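Local coordinates for catalase (Pseudomonas syringae, PDB 1M7S), which breaks hydrogen peroxide down into water and oxygen with a heme cofactor, protecting the cell from its toxic effects, at residues Val193-Leu198 / Tyr207-Trp212; Tyr256-Lys261 / Lys277-Val282; Asp271-Thr276 / Pro319-Leu324. All blocks are in the same frame, centred on the assembly; numbering follows the deposited sequence.

Overall arrangement
The three contacts lie on one side of the chain's centre, interactions 1 and 3 beside the heme and interaction 2 a layer further out. Interaction 1 joins strands 196-199 and 205-214 of the large antiparallel sheet. Its centre is about 8 Å from that of interaction 2, where the neighbouring strand 252-260 meets the loop before strand 284-295. Interaction 3, about 10 Å from interaction 1 and 13 Å from interaction 2 between centres, sets the same loop against the start of helix 323-339. Interaction 1 closes before the others open, whereas the segments of interactions 2 and 3 alternate along the chain. Interactions 1 and 3 thus bring Val193, His194 and Leu324 to the heme, while interaction 2 fastens the next strand to their shared surroundings.

Interaction 1. Residues Val193-Leu198 / Tyr207-Trp212. With HEM (protoporphyrin IX containing Fe), chain E.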
loop_
_atom_site.group_PDB
_atom_site.type_symbol
_atom_site.label_atom_id
_atom_site.label_comp_id
_atom_site.label_asym_id
_atom_site.label_seq_id
_atom_site.Cartn_x
_atom_site.Cartn_y
_atom_site.Cartn_z
ATOM N N VAL A 193 -5.061 33.141 0.354
ATOM C CA VAL A 193 -5.073 33.320 1.792
ATOM C C VAL A 193 -3.747 33.889 2.298
ATOM O O VAL A 193 -3.729 35.037 2.785
ATOM C CB VAL A 193 -5.482 32.074 2.573
ATOM C CG1 VAL A 193 -5.530 32.363 4.050
ATOM C CG2 VAL A 193 -6.898 31.644 2.110
ATOM N N HIS A 194 -2.670 33.159 2.167
ATOM C CA HIS A 194 -1.377 33.621 2.644
ATOM C C HIS A 194 -0.743 34.647 1.712
ATOM O O HIS A 194 -1.011 34.618 0.523
ATOM C CB HIS A 194 -0.371 32.443 2.578
ATOM C CG HIS A 194 -0.923 31.152 3.066
ATOM N ND1 HIS A 194 -1.224 30.991 4.398
ATOM C CD2 HIS A 194 -1.268 29.996 2.424
ATOM C CE1 HIS A 194 -1.720 29.764 4.573
ATOM N NE2 HIS A 194 -1.737 29.156 3.411
ATOM N N ALA A 195 0.203 35.401 2.263
ATOM C CA ALA A 195 1.101 36.184 1.433
ATOM C C ALA A 195 2.146 35.144 0.947
ATOM O O ALA A 195 2.581 34.275 1.711
ATOM C CB ALA A 195 1.898 37.160 2.305
ATOM N N TYR A 196 2.458 35.197 -0.353
ATOM C CA TYR A 196 3.479 34.402 -0.971
ATOM C C TYR A 196 4.660 35.401 -1.216
ATOM O O TYR A 196 4.413 36.597 -1.178
ATOM C CB TYR A 196 3.074 33.832 -2.331
ATOM C CG TYR A 196 2.237 32.576 -2.119
ATOM C CD1 TYR A 196 0.914 32.695 -1.740
ATOM C CD2 TYR A 196 2.783 31.307 -2.259
ATOM C CE1 TYR A 196 0.127 31.567 -1.503
ATOM C CE2 TYR A 196 1.995 30.164 -2.060
ATOM C CZ TYR A 196 0.688 30.322 -1.666
ATOM O OH TYR A 196 -0.122 29.222 -1.424
ATOM N N LYS A 197 5.831 34.846 -1.364
ATOM C CA LYS A 197 6.996 35.718 -1.562
ATOM C C LYS A 197 7.377 35.611 -3.034
ATOM O O LYS A 197 7.730 34.521 -3.510
ATOM C CB LYS A 197 8.091 35.272 -0.605
ATOM C CG LYS A 197 9.481 35.784 -0.689
ATOM C CD LYS A 197 10.559 35.009 0.073
ATOM C CE LYS A 197 10.231 34.765 1.544
ATOM N NZ LYS A 197 11.505 34.392 2.267
ATOM N N LEU A 198 7.307 36.725 -3.743
ATOM C CA LEU A 198 7.724 36.766 -5.130
ATOM C C LEU A 198 9.181 37.290 -5.182
ATOM O O LEU A 198 9.446 38.287 -4.506
ATOM C CB LEU A 198 6.825 37.654 -5.998
ATOM C CG LEU A 198 5.376 37.137 -6.112
ATOM C CD1 LEU A 198 4.558 37.889 -7.163
ATOM C CD2 LEU A 198 5.336 35.662 -6.432
ATOM N N TYR A 207 6.115 40.668 -0.717
ATOM C CA TYR A 207 5.090 39.752 -0.201
ATOM C C TYR A 207 3.800 40.046 -0.949
ATOM O O TYR A 207 3.336 41.195 -1.027
ATOM C CB TYR A 207 4.931 39.945 1.322
ATOM C CG TYR A 207 6.117 39.377 2.075
ATOM C CD1 TYR A 207 7.172 40.201 2.505
ATOM C CD2 TYR A 207 6.217 38.019 2.325
ATOM C CE1 TYR A 207 8.244 39.662 3.176
ATOM C CE2 TYR A 207 7.292 37.473 3.009
ATOM C CZ TYR A 207 8.327 38.303 3.418
ATOM O OH TYR A 207 9.421 37.801 4.090
ATOM N N VAL A 208 3.159 39.008 -1.472
ATOM C CA VAL A 208 1.961 39.259 -2.287
ATOM C C VAL A 208 0.798 38.358 -1.907
ATOM O O VAL A 208 0.999 37.153 -1.701
ATOM C CB VAL A 208 2.372 38.908 -3.755
ATOM C CG1 VAL A 208 1.194 39.056 -4.672
ATOM C CG2 VAL A 208 3.526 39.782 -4.262
ATOM N N LYS A 209 -0.398 38.918 -1.901
ATOM C CA LYS A 209 -1.610 38.132 -1.756
ATOM C C LYS A 209 -2.280 38.017 -3.136
ATOM O O LYS A 209 -2.255 38.940 -3.948
ATOM C CB LYS A 209 -2.537 38.774 -0.759
ATOM C CG LYS A 209 -2.082 38.418 0.661
ATOM C CD LYS A 209 -3.218 38.888 1.586
ATOM C CE LYS A 209 -2.826 38.509 3.008
ATOM N NZ LYS A 209 -3.865 37.751 3.695
ATOM N N PHE A 210 -2.857 36.864 -3.453
ATOM C CA PHE A 210 -3.533 36.610 -4.726
ATOM C C PHE A 210 -5.040 36.484 -4.546
ATOM O O PHE A 210 -5.524 35.852 -3.590
ATOM C CB PHE A 210 -3.079 35.259 -5.314
ATOM C CG PHE A 210 -1.640 35.219 -5.726
ATOM C CD1 PHE A 210 -1.243 35.760 -6.959
ATOM C CD2 PHE A 210 -0.671 34.653 -4.933
ATOM C CE1 PHE A 210 0.079 35.736 -7.341
ATOM C CE2 PHE A 210 0.639 34.594 -5.320
ATOM C CZ PHE A 210 1.043 35.141 -6.538
ATOM N N HIS A 211 -5.808 37.018 -5.470
ATOM C CA HIS A 211 -7.254 37.076 -5.438
ATOM C C HIS A 211 -7.825 36.814 -6.836
ATOM O O HIS A 211 -7.534 37.622 -7.744
ATOM C CB HIS A 211 -7.714 38.467 -4.948
ATOM C CG HIS A 211 -9.192 38.748 -5.015
ATOM N ND1 HIS A 211 -9.686 39.976 -5.440
ATOM C CD2 HIS A 211 -10.280 37.995 -4.742
ATOM C CE1 HIS A 211 -11.018 39.933 -5.417
ATOM N NE2 HIS A 211 -11.421 38.752 -4.988
ATOM N N TRP A 212 -8.632 35.768 -6.909
ATOM C CA TRP A 212 -9.336 35.491 -8.165
ATOM C C TRP A 212 -10.691 36.178 -8.047
ATOM O O TRP A 212 -11.529 35.790 -7.226
ATOM C CB TRP A 212 -9.594 34.005 -8.390
ATOM C CG TRP A 212 -8.454 33.118 -8.663
ATOM C CD1 TRP A 212 -7.987 32.135 -7.817
ATOM C CD2 TRP A 212 -7.646 33.019 -9.853
ATOM N NE1 TRP A 212 -6.956 31.470 -8.401
ATOM C CE2 TRP A 212 -6.729 31.977 -9.666
ATOM C CE3 TRP A 212 -7.629 33.722 -11.064
ATOM C CZ2 TRP A 212 -5.790 31.582 -10.610
ATOM C CZ3 TRP A 212 -6.691 33.343 -12.010
ATOM C CH2 TRP A 212 -5.751 32.288 -11.808
HETATM C CHA HEM E . -6.313 19.848 0.558
HETATM C CHB HEM E . -6.865 24.653 0.755
HETATM C CHC HEM E . -4.792 24.699 5.121
HETATM C CHD HEM E . -3.374 20.094 4.470
HETATM C C1A HEM E . -6.646 21.148 0.254
HETATM C C2A HEM E . -7.366 21.562 -0.974
HETATM C C3A HEM E . -7.517 22.884 -0.918
HETATM C C4A HEM E . -6.931 23.338 0.332
HETATM C CMA HEM E . -8.162 23.828 -1.942
HETATM C CAA HEM E . -7.785 20.551 -2.054
HETATM C CBA HEM E . -6.850 20.516 -3.309
HETATM C CGA HEM E . -7.506 19.612 -4.387
HETATM O O1A HEM E . -6.866 18.550 -4.587
HETATM O O2A HEM E . -8.520 20.126 -4.898
HETATM C C1B HEM E . -6.327 25.096 1.933
HETATM C C2B HEM E . -6.200 26.490 2.340
HETATM C C3B HEM E . -5.635 26.499 3.565
HETATM C C4B HEM E . -5.386 25.133 3.935
HETATM C CMB HEM E . -6.678 27.669 1.482
HETATM C CAB HEM E . -5.287 27.658 4.500
HETATM C CBB HEM E . -5.028 28.883 4.087
HETATM C C1C HEM E . -4.147 23.497 5.256
HETATM C C2C HEM E . -3.135 23.205 6.244
HETATM C C3C HEM E . -2.722 21.945 6.051
HETATM C C4C HEM E . -3.510 21.403 4.964
HETATM C CMC HEM E . -2.569 24.202 7.291
HETATM C CAC HEM E . -1.656 21.111 6.789
HETATM C CBC HEM E . -0.487 21.611 7.227
HETATM C C1D HEM E . -4.122 19.627 3.382
HETATM C C2D HEM E . -4.088 18.257 2.897
HETATM C C3D HEM E . -4.886 18.182 1.829
HETATM C C4D HEM E . -5.445 19.498 1.612
HETATM C CMD HEM E . -3.253 17.165 3.586
HETATM C CAD HEM E . -5.188 16.944 0.936
HETATM C CBD HEM E . -4.254 16.986 -0.327
HETATM C CGD HEM E . -4.314 15.728 -1.174
HETATM O O1D HEM E . -3.981 15.868 -2.403
HETATM O O2D HEM E . -4.635 14.608 -0.708
HETATM N NA HEM E . -6.454 22.254 1.032
HETATM N NB HEM E . -5.802 24.282 2.916
HETATM N NC HEM E . -4.383 22.369 4.500
HETATM N ND HEM E . -4.924 20.365 2.536
HETATM FE FE HEM E . -5.330 22.326 2.718
HETATM O O HOH W 1 -5.412 35.944 -0.168
HETATM O O HOH W 2 -2.962 35.074 -1.303
HETATM O O HOH W 3 -7.438 22.550 4.077
#
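Tyr196 and Phe210 cross at about a right angle, the edge of Phe210 turned toward the face of Tyr196 in an offset edge-to-face pair, planes 62° apart and centroids 5.9 Å from each other. Phe210 CE2 comes to 3.9 Å from Tyr196 CB. Near them Leu198 lies across Val208, with Leu198 CD1 3.6 Å from Val208 CG2; these branched and aromatic groups suit a buried face of the sheet. Lys197 and Tyr207 instead run side by side and point the same way, their polar ends both held by Glu321, through a salt bridge and a hydrogen bond respectively. The strands 196-199 and 205-214 form a beta hairpin of the catalase barrel, in which Tyr196 and Val208 are an antiparallel hydrogen-bonded pair: Tyr196 N gives to Val208 O at 2.8 Å, and Val208 N to Tyr196 O at 2.7 Å. A water accepts from Phe210 N and donates to His194 O. Lys209 is long enough to reach across to the segment 193-198 on the side away from the hairpin turn, bending at its last torsion (chi4 -128°) to place NZ 2.9 Å from Val193 O, nearly in line with the carbonyl; the same ammonium group also bonds to Lys277 O. Val193 and His194 face the heme instead. Val193 CG1 and His194 NE2 touch its vinyl carbon CBB, the latter at 3.4 Å, while the imidazole is fixed by Asp322 at ND1 and Arg328 at NE2.

Interaction 2. Residues Tyr256-Lys261 / Lys277-Val282; sequences YVQVLK and KIWPDV
Leu260 and Trp279 come from opposite directions in the buried, tightly packed half of this contact, the leucine methyl lying over the indole face. Leu260 CD1 sits 3.7 Å from the centroid of the six-membered ring of Trp279 and almost on its normal, a CH-pi contact, while Leu260 CD2 turns to Val282 CG2 at 3.8 Å. A branched leucine serves well here, since one methyl can lie on a flat ring as the other packs against valine. The indole also takes part in a cation-pi interaction with Lys209, and its NE1 is hydrogen-bonded to Pro272 O. The arrangement ties strand 252-260 of the antiparallel barrel sheet to the irregular segment that leads into the adjoining strand 284-295, away from the annotated sites. Gln258 and Val282 are partly exposed, yet Gln258 is firmly held. Its chain, extended beyond CG (chi2 174°), carries the amide past the indole to the loop backbone. There NE2 spends both its hydrogens: the bond to Val282 O, 2.8 Å, is almost straight at 178° and lies in the amide plane, whereas the one to Trp279 O is more bent, at 142°. Glutamine suits this place because its amide donates and accepts at once: OE1 takes a bond from a water at 2.6 Å, and that water accepts from Trp279 N. On the solvent side, the exposed Pro280 and Asp281 turn away from strand 252-260.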
loop_
_atom_site.group_PDB
_atom_site.type_symbol
_atom_site.label_atom_id
_atom_site.label_comp_id
_atom_site.label_asym_id
_atom_site.label_seq_id
_atom_site.Cartn_x
_atom_site.Cartn_y
_atom_site.Cartn_z
ATOM N N TYR A 256 -5.843 39.221 -9.367
ATOM C CA TYR A 256 -5.267 40.407 -8.769
ATOM C C TYR A 256 -4.206 40.108 -7.702
ATOM O O TYR A 256 -4.309 39.106 -6.964
ATOM C CB TYR A 256 -6.371 41.242 -8.118
ATOM C CG TYR A 256 -7.322 41.921 -9.057
ATOM C CD1 TYR A 256 -8.392 41.195 -9.581
ATOM C CD2 TYR A 256 -7.189 43.266 -9.411
ATOM C CE1 TYR A 256 -9.294 41.795 -10.443
ATOM C CE2 TYR A 256 -8.081 43.875 -10.285
ATOM C CZ TYR A 256 -9.113 43.123 -10.801
ATOM O OH TYR A 256 -10.021 43.662 -11.669
ATOM N N VAL A 257 -3.252 41.048 -7.559
ATOM C CA VAL A 257 -2.254 40.945 -6.485
ATOM C C VAL A 257 -2.266 42.173 -5.571
ATOM O O VAL A 257 -2.608 43.278 -6.013
ATOM C CB VAL A 257 -0.814 40.672 -6.897
ATOM C CG1 VAL A 257 -0.698 39.272 -7.536
ATOM C CG2 VAL A 257 -0.216 41.739 -7.826
ATOM N N GLN A 258 -1.960 41.961 -4.275
ATOM C CA GLN A 258 -1.782 43.006 -3.277
ATOM C C GLN A 258 -0.320 42.875 -2.882
ATOM O O GLN A 258 0.148 41.730 -2.706
ATOM C CB GLN A 258 -2.619 42.928 -1.982
ATOM C CG GLN A 258 -4.058 43.350 -2.188
ATOM C CD GLN A 258 -4.796 43.068 -0.878
ATOM O OE1 GLN A 258 -4.865 41.880 -0.531
ATOM N NE2 GLN A 258 -5.327 44.079 -0.215
ATOM N N VAL A 259 0.440 43.963 -2.900
ATOM C CA VAL A 259 1.883 43.872 -2.728
ATOM C C VAL A 259 2.415 44.671 -1.570
ATOM O O VAL A 259 1.983 45.833 -1.483
ATOM C CB VAL A 259 2.561 44.424 -4.029
ATOM C CG1 VAL A 259 4.072 44.394 -4.051
ATOM C CG2 VAL A 259 2.073 43.673 -5.256
ATOM N N LEU A 260 3.271 44.072 -0.757
ATOM C CA LEU A 260 3.945 44.784 0.320
ATOM C C LEU A 260 5.427 44.417 0.319
ATOM O O LEU A 260 5.865 43.288 0.022
ATOM C CB LEU A 260 3.411 44.468 1.714
ATOM C CG LEU A 260 2.009 44.920 2.104
ATOM C CD1 LEU A 260 1.600 44.354 3.461
ATOM C CD2 LEU A 260 1.910 46.426 2.157
ATOM N N LYS A 261 6.284 45.431 0.576
ATOM C CA LYS A 261 7.710 45.209 0.727
ATOM C C LYS A 261 7.967 44.687 2.152
ATOM O O LYS A 261 7.270 44.977 3.120
ATOM C CB LYS A 261 8.454 46.544 0.557
ATOM C CG LYS A 261 8.242 47.257 -0.756
ATOM C CD LYS A 261 9.226 48.407 -0.900
ATOM C CE LYS A 261 8.519 49.670 -1.382
ATOM N NZ LYS A 261 8.277 49.574 -2.855
ATOM N N LYS A 277 -5.936 37.048 8.642
ATOM C CA LYS A 277 -6.130 38.432 8.308
ATOM C C LYS A 277 -6.123 38.738 6.815
ATOM O O LYS A 277 -5.366 38.146 6.041
ATOM C CB LYS A 277 -4.896 39.245 8.887
ATOM C CG LYS A 277 -4.766 39.240 10.408
ATOM C CD LYS A 277 -5.881 40.063 11.071
ATOM C CE LYS A 277 -5.660 40.133 12.583
ATOM N NZ LYS A 277 -6.016 38.764 13.122
ATOM N N ILE A 278 -6.969 39.698 6.459
ATOM C CA ILE A 278 -6.912 40.254 5.100
ATOM C C ILE A 278 -6.023 41.517 5.202
ATOM O O ILE A 278 -5.675 41.907 6.309
ATOM C CB ILE A 278 -8.282 40.661 4.558
ATOM C CG1 ILE A 278 -8.967 41.753 5.390
ATOM C CG2 ILE A 278 -9.214 39.443 4.493
ATOM C CD1 ILE A 278 -10.047 42.478 4.581
ATOM N N TRP A 279 -5.674 42.136 4.095
ATOM C CA TRP A 279 -4.921 43.403 4.153
ATOM C C TRP A 279 -5.895 44.479 3.631
ATOM O O TRP A 279 -6.060 44.608 2.419
ATOM C CB TRP A 279 -3.717 43.326 3.235
ATOM C CG TRP A 279 -2.643 42.341 3.566
ATOM C CD1 TRP A 279 -2.457 41.636 4.733
ATOM C CD2 TRP A 279 -1.510 42.042 2.742
ATOM N NE1 TRP A 279 -1.311 40.885 4.662
ATOM C CE2 TRP A 279 -0.711 41.127 3.436
ATOM C CE3 TRP A 279 -1.131 42.454 1.448
ATOM C CZ2 TRP A 279 0.449 40.583 2.909
ATOM C CZ3 TRP A 279 0.054 41.928 0.939
ATOM C CH2 TRP A 279 0.824 40.999 1.637
ATOM N N PRO A 280 -6.584 45.138 4.538
ATOM C CA PRO A 280 -7.697 45.996 4.214
ATOM C C PRO A 280 -7.397 47.168 3.302
ATOM O O PRO A 280 -8.258 47.444 2.453
ATOM C CB PRO A 280 -8.288 46.549 5.535
ATOM C CG PRO A 280 -7.549 45.766 6.579
ATOM C CD PRO A 280 -6.401 44.976 5.977
ATOM N N ASP A 281 -6.281 47.851 3.468
ATOM C CA ASP A 281 -6.096 49.031 2.601
ATOM C C ASP A 281 -5.035 48.916 1.523
ATOM O O ASP A 281 -4.850 49.907 0.781
ATOM C CB ASP A 281 -5.864 50.243 3.525
ATOM C CG ASP A 281 -6.935 50.359 4.590
ATOM O OD1 ASP A 281 -8.120 50.533 4.234
ATOM O OD2 ASP A 281 -6.600 50.178 5.787
ATOM N N VAL A 282 -4.439 47.749 1.299
ATOM C CA VAL A 282 -3.429 47.684 0.233
ATOM C C VAL A 282 -4.164 47.550 -1.093
ATOM O O VAL A 282 -5.014 46.681 -1.240
ATOM C CB VAL A 282 -2.472 46.517 0.487
ATOM C CG1 VAL A 282 -1.360 46.480 -0.539
ATOM C CG2 VAL A 282 -1.859 46.656 1.886
HETATM O O HOH W 4 -6.287 41.054 1.523
#

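Interaction 3. Residues Asp271-Thr276 / Pro319-Leu324; sequences DPLDAT and PSEDRL. With HEM (protoporphyrin IX containing Fe), chain E.
A chi1 of 169° turns the Asp322 carboxylate away from its own amide and toward Ala275 at the start of helix 323-339, and Leu324, turned likewise (chi1 -166°), drops its methyls between Ala275 and the heme. Asp322 is the N-cap of that helix: OD1 accepts from Leu324 N at 2.9 Å and also from Leu325 N, with His194 the partner of OD2. Aspartate suits the place because its short side chain can reach both the open amides of the helix start and the histidine; the helix end probably favours its negative charge. The facing loop makes a type I turn from Asp271 to Asp274, with an Asx turn in which Asp271 OD2 accepts from Leu273 N. Here the backbones come closest, Asp322 CA making a CA-H...O contact with Leu273 O at 3.4 Å, and the Leu273 side chain runs alongside Glu321. Water links the two segments: one molecule joins Leu273 O to Arg323 N, and another accepts from Ala275 N and lies 2.8 Å from Asp322 OD1. The small Ala275 lets the helix start come close, its CB 3.6 Å from both Asp322 OD2 and Leu324 CD2. On the heme side, Leu324 CD1 touches the porphyrin methyl CMC at 3.4 Å.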
loop_
_atom_site.group_PDB
_atom_site.type_symbol
_atom_site.label_atom_id
_atom_site.label_comp_id
_atom_site.label_asym_id
_atom_site.label_seq_id
_atom_site.Cartn_x
_atom_site.Cartn_y
_atom_site.Cartn_z
ATOM N N ASP A 271 -0.382 41.290 12.206
ATOM C CA ASP A 271 0.782 40.711 11.501
ATOM C C ASP A 271 0.291 40.406 10.094
ATOM O O ASP A 271 -0.652 39.620 9.892
ATOM C CB ASP A 271 1.164 39.405 12.214
ATOM C CG ASP A 271 2.471 38.857 11.665
ATOM O OD1 ASP A 271 3.297 38.406 12.492
ATOM O OD2 ASP A 271 2.824 38.893 10.468
ATOM N N PRO A 272 0.892 40.969 9.056
ATOM C CA PRO A 272 0.515 40.718 7.688
ATOM C C PRO A 272 0.709 39.264 7.278
ATOM O O PRO A 272 0.085 38.910 6.278
ATOM C CB PRO A 272 1.347 41.655 6.767
ATOM C CG PRO A 272 1.722 42.709 7.796
ATOM C CD PRO A 272 1.941 41.988 9.147
ATOM N N LEU A 273 1.542 38.480 7.976
ATOM C CA LEU A 273 1.664 37.065 7.609
ATOM C C LEU A 273 0.820 36.166 8.510
ATOM O O LEU A 273 1.002 34.944 8.548
ATOM C CB LEU A 273 3.133 36.677 7.673
ATOM C CG LEU A 273 4.086 37.534 6.796
ATOM C CD1 LEU A 273 5.486 36.987 6.966
ATOM C CD2 LEU A 273 3.618 37.575 5.353
ATOM N N ASP A 274 -0.203 36.743 9.131
ATOM C CA ASP A 274 -1.173 35.980 9.929
ATOM C C ASP A 274 -2.329 35.542 9.006
ATOM O O ASP A 274 -2.995 36.368 8.363
ATOM C CB ASP A 274 -1.715 36.892 11.024
ATOM C CG ASP A 274 -2.815 36.374 11.884
ATOM O OD1 ASP A 274 -3.258 37.154 12.778
ATOM O OD2 ASP A 274 -3.214 35.212 11.627
ATOM N N ALA A 275 -2.488 34.220 8.788
ATOM C CA ALA A 275 -3.519 33.707 7.884
ATOM C C ALA A 275 -4.953 34.021 8.250
ATOM O O ALA A 275 -5.907 33.787 7.475
ATOM C CB ALA A 275 -3.291 32.198 7.746
ATOM N N THR A 276 -5.222 34.522 9.481
ATOM C CA THR A 276 -6.527 34.979 9.868
ATOM C C THR A 276 -6.794 36.433 9.500
ATOM O O THR A 276 -7.879 36.947 9.784
ATOM C CB THR A 276 -6.749 34.811 11.399
ATOM O OG1 THR A 276 -5.918 35.701 12.183
ATOM C CG2 THR A 276 -6.553 33.348 11.711
ATOM N N PRO A 319 7.322 30.359 -0.706
ATOM C CA PRO A 319 6.508 30.504 0.494
ATOM C C PRO A 319 7.014 31.649 1.386
ATOM O O PRO A 319 8.217 31.945 1.438
ATOM C CB PRO A 319 6.632 29.184 1.261
ATOM C CG PRO A 319 7.928 28.644 0.755
ATOM C CD PRO A 319 8.266 29.222 -0.617
ATOM N N SER A 320 6.065 32.353 2.000
ATOM C CA SER A 320 6.426 33.388 2.977
ATOM C C SER A 320 6.568 32.659 4.319
ATOM O O SER A 320 6.361 31.431 4.375
ATOM C CB SER A 320 5.304 34.423 3.057
ATOM O OG SER A 320 4.200 33.741 3.693
ATOM N N GLU A 321 6.842 33.376 5.404
ATOM C CA GLU A 321 6.998 32.824 6.727
ATOM C C GLU A 321 5.700 32.704 7.487
ATOM O O GLU A 321 5.709 32.404 8.695
ATOM C CB GLU A 321 8.025 33.675 7.544
ATOM C CG GLU A 321 9.436 33.611 6.898
ATOM C CD GLU A 321 9.512 34.400 5.595
ATOM O OE1 GLU A 321 8.882 35.477 5.374
ATOM O OE2 GLU A 321 10.198 33.929 4.640
ATOM N N ASP A 322 4.545 32.812 6.813
ATOM C CA ASP A 322 3.242 32.593 7.428
ATOM C C ASP A 322 3.325 31.174 7.982
ATOM O O ASP A 322 3.586 30.218 7.231
ATOM C CB ASP A 322 2.170 32.709 6.336
ATOM C CG ASP A 322 0.769 32.281 6.644
ATOM O OD1 ASP A 322 0.565 31.312 7.414
ATOM O OD2 ASP A 322 -0.178 32.937 6.115
ATOM N N ARG A 323 3.096 31.027 9.282
ATOM C CA ARG A 323 3.250 29.731 9.889
ATOM C C ARG A 323 2.257 28.645 9.519
ATOM O O ARG A 323 2.606 27.463 9.684
ATOM C CB ARG A 323 3.195 29.918 11.433
ATOM C CG ARG A 323 4.458 30.675 11.818
ATOM C CD ARG A 323 4.436 30.880 13.339
ATOM N NE ARG A 323 5.457 31.870 13.724
ATOM C CZ ARG A 323 5.554 32.294 15.009
ATOM N NH1 ARG A 323 4.769 31.833 15.954
ATOM N NH2 ARG A 323 6.526 33.153 15.285
ATOM N N LEU A 324 1.122 28.977 8.969
ATOM C CA LEU A 324 0.172 28.004 8.475
ATOM C C LEU A 324 0.680 27.493 7.123
ATOM O O LEU A 324 0.663 26.287 6.808
ATOM C CB LEU A 324 -1.187 28.730 8.302
ATOM C CG LEU A 324 -2.363 27.775 8.105
ATOM C CD1 LEU A 324 -2.557 26.911 9.341
ATOM C CD2 LEU A 324 -3.603 28.595 7.780
HETATM C CHA HEM E . -6.313 19.848 0.558
HETATM C CHB HEM E . -6.865 24.653 0.755
HETATM C CHC HEM E . -4.792 24.699 5.121
HETATM C CHD HEM E . -3.374 20.094 4.470
HETATM C C1A HEM E . -6.646 21.148 0.254
HETATM C C2A HEM E . -7.366 21.562 -0.974
HETATM C C3A HEM E . -7.517 22.884 -0.918
HETATM C C4A HEM E . -6.931 23.338 0.332
HETATM C CMA HEM E . -8.162 23.828 -1.942
HETATM C CAA HEM E . -7.785 20.551 -2.054
HETATM C CBA HEM E . -6.850 20.516 -3.309
HETATM C CGA HEM E . -7.506 19.612 -4.387
HETATM O O1A HEM E . -6.866 18.550 -4.587
HETATM O O2A HEM E . -8.520 20.126 -4.898
HETATM C C1B HEM E . -6.327 25.096 1.933
HETATM C C2B HEM E . -6.200 26.490 2.340
HETATM C C3B HEM E . -5.635 26.499 3.565
HETATM C C4B HEM E . -5.386 25.133 3.935
HETATM C CMB HEM E . -6.678 27.669 1.482
HETATM C CAB HEM E . -5.287 27.658 4.500
HETATM C CBB HEM E . -5.028 28.883 4.087
HETATM C C1C HEM E . -4.147 23.497 5.256
HETATM C C2C HEM E . -3.135 23.205 6.244
HETATM C C3C HEM E . -2.722 21.945 6.051
HETATM C C4C HEM E . -3.510 21.403 4.964
HETATM C CMC HEM E . -2.569 24.202 7.291
HETATM C CAC HEM E . -1.656 21.111 6.789
HETATM C CBC HEM E . -0.487 21.611 7.227
HETATM C C1D HEM E . -4.122 19.627 3.382
HETATM C C2D HEM E . -4.088 18.257 2.897
HETATM C C3D HEM E . -4.886 18.182 1.829
HETATM C C4D HEM E . -5.445 19.498 1.612
HETATM C CMD HEM E . -3.253 17.165 3.586
HETATM C CAD HEM E . -5.188 16.944 0.936
HETATM C CBD HEM E . -4.254 16.986 -0.327
HETATM C CGD HEM E . -4.314 15.728 -1.174
HETATM O O1D HEM E . -3.981 15.868 -2.403
HETATM O O2D HEM E . -4.635 14.608 -0.708
HETATM N NA HEM E . -6.454 22.254 1.032
HETATM N NB HEM E . -5.802 24.282 2.916
HETATM N NC HEM E . -4.383 22.369 4.500
HETATM N ND HEM E . -4.924 20.365 2.536
HETATM FE FE HEM E . -5.330 22.326 2.718
HETATM O O HOH W 5 2.260 33.494 10.839
HETATM O O HOH W 6 -0.519 32.293 9.835
HETATM O O HOH W 3 -7.438 22.550 4.077
#